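Local coordinates for uncharacterized protein (Capnocytophaga ochracea, PDB 4W9R) that is of unknown function but probably belongs to the alpha/beta-hydrolase esterases, with a helical region after that domain, at residues K302-S306 / N307-K311; T312-P315 / N316-A320. One frame throughout, in Å; residues are numbered along the deposited sequence.

Interaction 1: K302-S306 / N307-K311; sequences KYVES and NGYLK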
loop_
_atom_site.group_PDB
_atom_site.type_symbol
_atom_site.label_atom_id
_atom_site.label_comp_id
_atom_site.label_asym_id
_atom_site.label_seq_id
_atom_site.Cartn_x
_atom_site.Cartn_y
_atom_site.Cartn_z
ATOM N N LYS B 302 34.442 14.439 -16.659
ATOM C CA LYS B 302 34.699 13.209 -17.396
ATOM C C LYS B 302 33.660 12.151 -17.050
ATOM O O LYS B 302 33.351 11.280 -17.862
ATOM C CB LYS B 302 36.110 12.691 -17.112
ATOM C CG LYS B 302 36.618 11.696 -18.148
ATOM C CD LYS B 302 38.122 11.484 -18.029
ATOM C CE LYS B 302 38.644 10.590 -19.148
ATOM N NZ LYS B 302 40.123 10.419 -19.093
ATOM N N TYR B 303 33.117 12.241 -15.840
ATOM C CA TYR B 303 32.115 11.288 -15.377
ATOM C C TYR B 303 30.800 11.444 -16.131
ATOM O O TYR B 303 30.214 10.459 -16.579
ATOM C CB TYR B 303 31.879 11.452 -13.877
ATOM C CG TYR B 303 30.826 10.523 -13.312
ATOM C CD1 TYR B 303 31.066 9.160 -13.196
ATOM C CD2 TYR B 303 29.600 11.011 -12.882
ATOM C CE1 TYR B 303 30.110 8.308 -12.677
ATOM C CE2 TYR B 303 28.637 10.166 -12.360
ATOM C CZ TYR B 303 28.898 8.816 -12.259
ATOM O OH TYR B 303 27.944 7.969 -11.741
ATOM N N VAL B 304 30.338 12.681 -16.269
ATOM C CA VAL B 304 29.085 12.935 -16.970
ATOM C C VAL B 304 29.270 12.755 -18.472
ATOM O O VAL B 304 28.324 12.425 -19.186
ATOM C CB VAL B 304 28.536 14.344 -16.672
ATOM C CG1 VAL B 304 28.188 14.474 -15.196
ATOM C CG2 VAL B 304 29.531 15.415 -17.088
ATOM N N GLU B 305 30.494 12.962 -18.946
ATOM C CA GLU B 305 30.812 12.720 -20.347
ATOM C C GLU B 305 30.679 11.234 -20.651
ATOM O O GLU B 305 30.225 10.843 -21.728
ATOM C CB GLU B 305 32.224 13.206 -20.679
ATOM C CG GLU B 305 32.589 13.074 -22.150
ATOM C CD GLU B 305 34.057 13.352 -22.420
ATOM O OE1 GLU B 305 34.896 13.034 -21.549
ATOM O OE2 GLU B 305 34.369 13.888 -23.502
ATOM N N SER B 306 31.070 10.410 -19.685
ATOM C CA SER B 306 31.016 8.964 -19.842
ATOM C C SER B 306 29.582 8.445 -19.825
ATOM O O SER B 306 29.230 7.582 -20.628
ATOM C CB SER B 306 31.837 8.274 -18.752
ATOM O OG SER B 306 33.218 8.540 -18.914
ATOM N N ASN B 307 28.753 8.952 -18.913
ATOM C CA ASN B 307 27.365 8.504 -18.891
ATOM C C ASN B 307 26.332 9.578 -19.236
ATOM O O ASN B 307 25.998 10.427 -18.412
ATOM C CB ASN B 307 27.040 7.939 -17.504
ATOM C CG ASN B 307 28.213 7.195 -16.883
ATOM O OD1 ASN B 307 28.348 5.982 -17.044
ATOM N ND2 ASN B 307 29.063 7.921 -16.165
ATOM N N GLY B 308 25.796 9.491 -20.450
ATOM C CA GLY B 308 24.559 10.144 -20.838
ATOM C C GLY B 308 24.628 11.585 -21.318
ATOM O O GLY B 308 23.757 12.033 -22.063
ATOM N N TYR B 309 25.654 12.317 -20.897
ATOM C CA TYR B 309 25.754 13.745 -21.214
ATOM C C TYR B 309 26.687 14.109 -22.374
ATOM O O TYR B 309 26.897 15.292 -22.647
ATOM C CB TYR B 309 26.145 14.520 -19.958
ATOM C CG TYR B 309 25.085 14.429 -18.884
ATOM C CD1 TYR B 309 25.188 13.502 -17.856
ATOM C CD2 TYR B 309 23.964 15.250 -18.916
ATOM C CE1 TYR B 309 24.214 13.407 -16.878
ATOM C CE2 TYR B 309 22.987 15.164 -17.943
ATOM C CZ TYR B 309 23.116 14.239 -16.926
ATOM O OH TYR B 309 22.147 14.147 -15.954
ATOM N N LEU B 310 27.265 13.104 -23.026
ATOM C CA LEU B 310 28.230 13.320 -24.109
ATOM C C LEU B 310 27.737 14.279 -25.196
ATOM O O LEU B 310 28.518 15.047 -25.761
ATOM C CB LEU B 310 28.604 11.982 -24.748
ATOM C CG LEU B 310 29.562 12.040 -25.939
ATOM C CD1 LEU B 310 30.886 12.671 -25.532
ATOM C CD2 LEU B 310 29.780 10.657 -26.530
ATOM N N LYS B 311 26.438 14.247 -25.465
ATOM C CA LYS B 311 25.840 15.036 -26.539
ATOM C C LYS B 311 25.415 16.421 -26.061
ATOM O O LYS B 311 24.772 17.168 -26.795
ATOM C CB LYS B 311 24.648 14.297 -27.149
ATOM C CG LYS B 311 25.038 13.036 -27.901
ATOM C CD LYS B 311 26.116 13.331 -28.933
ATOM C CE LYS B 311 26.591 12.064 -29.625
ATOM N NZ LYS B 311 27.688 12.346 -30.593
#
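Asn-307 folds back on Tyr-303 at the end of helix 294-306. Its backbone N gives a good hydrogen bond to Tyr-303 O, at 3.1 Å. Its side-chain ND2 reaches the same Tyr-303 O at 2.8 Å, but this bond is bent, with an N-H...O angle of 128°, and is weak. ND2 also sits over one face of the Tyr-303 ring, offset toward the rim, 3.7 Å from Tyr-303 CE1. The amide and ring planes lie 58° apart, so the two groups are not stacked flat. With CG anti to the carbonyl carbon of Asn-307, chi1 -36°, the amide turns back over the helix end.

One residue on, Val-304 O accepts from Tyr-309 N at 3.2 Å. This bond spans five residues instead of the four of an alpha-helix. The pi-turn it makes ends helix 294-306, the first arm of a helical hairpin with helix 314-325. Gly-308 lies inside this turn, with positive phi.

Val-304 CB meets Tyr-309 CD1 at 3.6 Å, an apolar contact. Val-304 O lies at the edge of the Tyr-309 ring, in its plane. Glu-305 CG touches Leu-310 CD1 at 3.8 Å; here the aliphatic part of the acid makes the contact.

Within the helix, Ser-306 OG hydrogen-bonds to Lys-302 O at 2.9 Å. Ser-306 N binds the same oxygen from the opposite face of its plane. Further out, Tyr-309 OH hydrogen-bonds to Pro-276 O, which holds the far end of the ring. Tyr-303 packs on Leu-259 and Tyr-263 of helix 255-270. Val-281 of helix 278-290 touches both Val-304 and Tyr-309.

Interaction 2: T312-P315 / N316-A320; sequences TAMP and NFFLA
The ring of Phe-318 carries Met-314 on one face. Met-314 is a selenomethionine. Its CG lies above the ring, 3.8 Å from the Phe-318 centroid and offset toward the rim, a CH-pi contact. Its SE lies obliquely above the same face, beyond the rim and 4.7 Å from the centroid, which makes a Met-aromatic contact. Met-314 O lies over this face as well. The Phe-318 ring also stacks with Tyr-285 of helix 278-290. The pair belongs to the first turns of helix 314-325, the second arm of a helical hairpin.

A chi1 of -166° swings Met-314 CG away from its own N, and the chain bends only at chi3. This lays CG against Phe-318 one turn ahead.

Backbone bonds hold the turn. Phe-318 N donates to Met-314 O at 2.9 Å, and Phe-317 N donates to Ala-313 O at 3.1 Å. Leu-319 N donates to Pro-315 O. The Phe-317 ring leads away from the 312-315 segment and packs on Tyr-285 and Ile-348.

A water bridges Thr-312 and Asn-316: it donates to Thr-312 O at 2.8 Å and accepts from Asn-316 N at 3.1 Å.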
loop_
_atom_site.group_PDB
_atom_site.type_symbol
_atom_site.label_atom_id
_atom_site.label_comp_id
_atom_site.label_asym_id
_atom_site.label_seq_id
_atom_site.Cartn_x
_atom_site.Cartn_y
_atom_site.Cartn_z
ATOM N N THR B 312 25.758 16.750 -24.821
ATOM C CA THR B 312 25.408 18.040 -24.237
ATOM C C THR B 312 26.657 18.874 -23.975
ATOM O O THR B 312 27.760 18.342 -23.876
ATOM C CB THR B 312 24.632 17.882 -22.917
ATOM O OG1 THR B 312 25.504 17.365 -21.904
ATOM C CG2 THR B 312 23.448 16.944 -23.102
ATOM N N ALA B 313 26.479 20.189 -23.903
ATOM C CA ALA B 313 27.586 21.113 -23.672
ATOM C C ALA B 313 28.181 21.010 -22.267
ATOM O O ALA B 313 29.230 21.591 -21.991
ATOM C CB ALA B 313 27.129 22.538 -23.933
HETATM N N MSE B 314 27.515 20.271 -21.385
HETATM C CA MSE B 314 27.889 20.237 -19.972
HETATM C C MSE B 314 29.306 19.717 -19.660
HETATM O O MSE B 314 30.020 20.355 -18.886
HETATM C CB MSE B 314 26.867 19.416 -19.182
HETATM C CG MSE B 314 26.982 19.607 -17.684
HETATM SE SE MSE B 314 25.516 18.791 -16.705
HETATM C CE MSE B 314 26.099 16.948 -16.817
ATOM N N PRO B 315 29.716 18.564 -20.234
ATOM C CA PRO B 315 31.045 18.049 -19.869
ATOM C C PRO B 315 32.188 19.020 -20.155
ATOM O O PRO B 315 33.074 19.184 -19.315
ATOM C CB PRO B 315 31.183 16.797 -20.739
ATOM C CG PRO B 315 29.793 16.354 -20.969
ATOM C CD PRO B 315 28.999 17.617 -21.109
ATOM N N ASN B 316 32.167 19.657 -21.320
ATOM C CA ASN B 316 33.224 20.592 -21.678
ATOM C C ASN B 316 33.073 21.933 -20.969
ATOM O O ASN B 316 34.045 22.668 -20.812
ATOM C CB ASN B 316 33.265 20.797 -23.192
ATOM C CG ASN B 316 33.895 19.626 -23.918
ATOM O OD1 ASN B 316 34.831 19.001 -23.415
ATOM N ND2 ASN B 316 33.384 19.318 -25.105
ATOM N N PHE B 317 31.857 22.251 -20.537
ATOM C CA PHE B 317 31.640 23.456 -19.748
ATOM C C PHE B 317 32.281 23.301 -18.373
ATOM O O PHE B 317 32.931 24.219 -17.876
ATOM C CB PHE B 317 30.150 23.761 -19.605
ATOM C CG PHE B 317 29.860 25.018 -18.832
ATOM C CD1 PHE B 317 29.803 26.243 -19.473
ATOM C CD2 PHE B 317 29.647 24.974 -17.462
ATOM C CE1 PHE B 317 29.535 27.401 -18.765
ATOM C CE2 PHE B 317 29.379 26.128 -16.748
ATOM C CZ PHE B 317 29.323 27.342 -17.400
ATOM N N PHE B 318 32.084 22.137 -17.761
ATOM C CA PHE B 318 32.692 21.833 -16.471
ATOM C C PHE B 318 34.211 21.828 -16.580
ATOM O O PHE B 318 34.908 22.363 -15.718
ATOM C CB PHE B 318 32.204 20.481 -15.941
ATOM C CG PHE B 318 30.796 20.500 -15.418
ATOM C CD1 PHE B 318 30.138 21.697 -15.196
ATOM C CD2 PHE B 318 30.133 19.315 -15.139
ATOM C CE1 PHE B 318 28.842 21.714 -14.713
ATOM C CE2 PHE B 318 28.838 19.324 -14.654
ATOM C CZ PHE B 318 28.192 20.525 -14.441
ATOM N N LEU B 319 34.714 21.221 -17.649
ATOM C CA LEU B 319 36.151 21.115 -17.868
ATOM C C LEU B 319 36.774 22.484 -18.133
ATOM O O LEU B 319 37.862 22.781 -17.641
ATOM C CB LEU B 319 36.442 20.165 -19.031
ATOM C CG LEU B 319 37.905 19.793 -19.273
ATOM C CD1 LEU B 319 38.494 19.087 -18.060
ATOM C CD2 LEU B 319 38.031 18.928 -20.516
ATOM N N ALA B 320 36.081 23.311 -18.910
ATOM C CA ALA B 320 36.562 24.654 -19.216
ATOM C C ALA B 320 36.650 25.504 -17.954
ATOM O O ALA B 320 37.600 26.265 -17.774
ATOM C CB ALA B 320 35.662 25.323 -20.242
HETATM O O HOH W 1 30.432 19.029 -23.767
#

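The two contacts come in series along the chain, with centres about 9 Å apart. Interaction 1 takes in the end of helix 294-306 and the first part of the loop; interaction 2 opens helix 314-325. The helices run antiparallel as a hairpin. The centres of the two contacts lie about 24 and 31 Å from the centre of the chain. Met-314 joins them: its CE lies 3.4 Å from Tyr-309 CG and 3.6 Å from Val-304 CB. Glu-305 CB packs on Pro-315 CB at 3.7 Å. Tyr-309 O also accepts a hydrogen bond from Thr-312 OG1. Both contacts sit in the helical region, away from the sheet of the putative hydrolase domain.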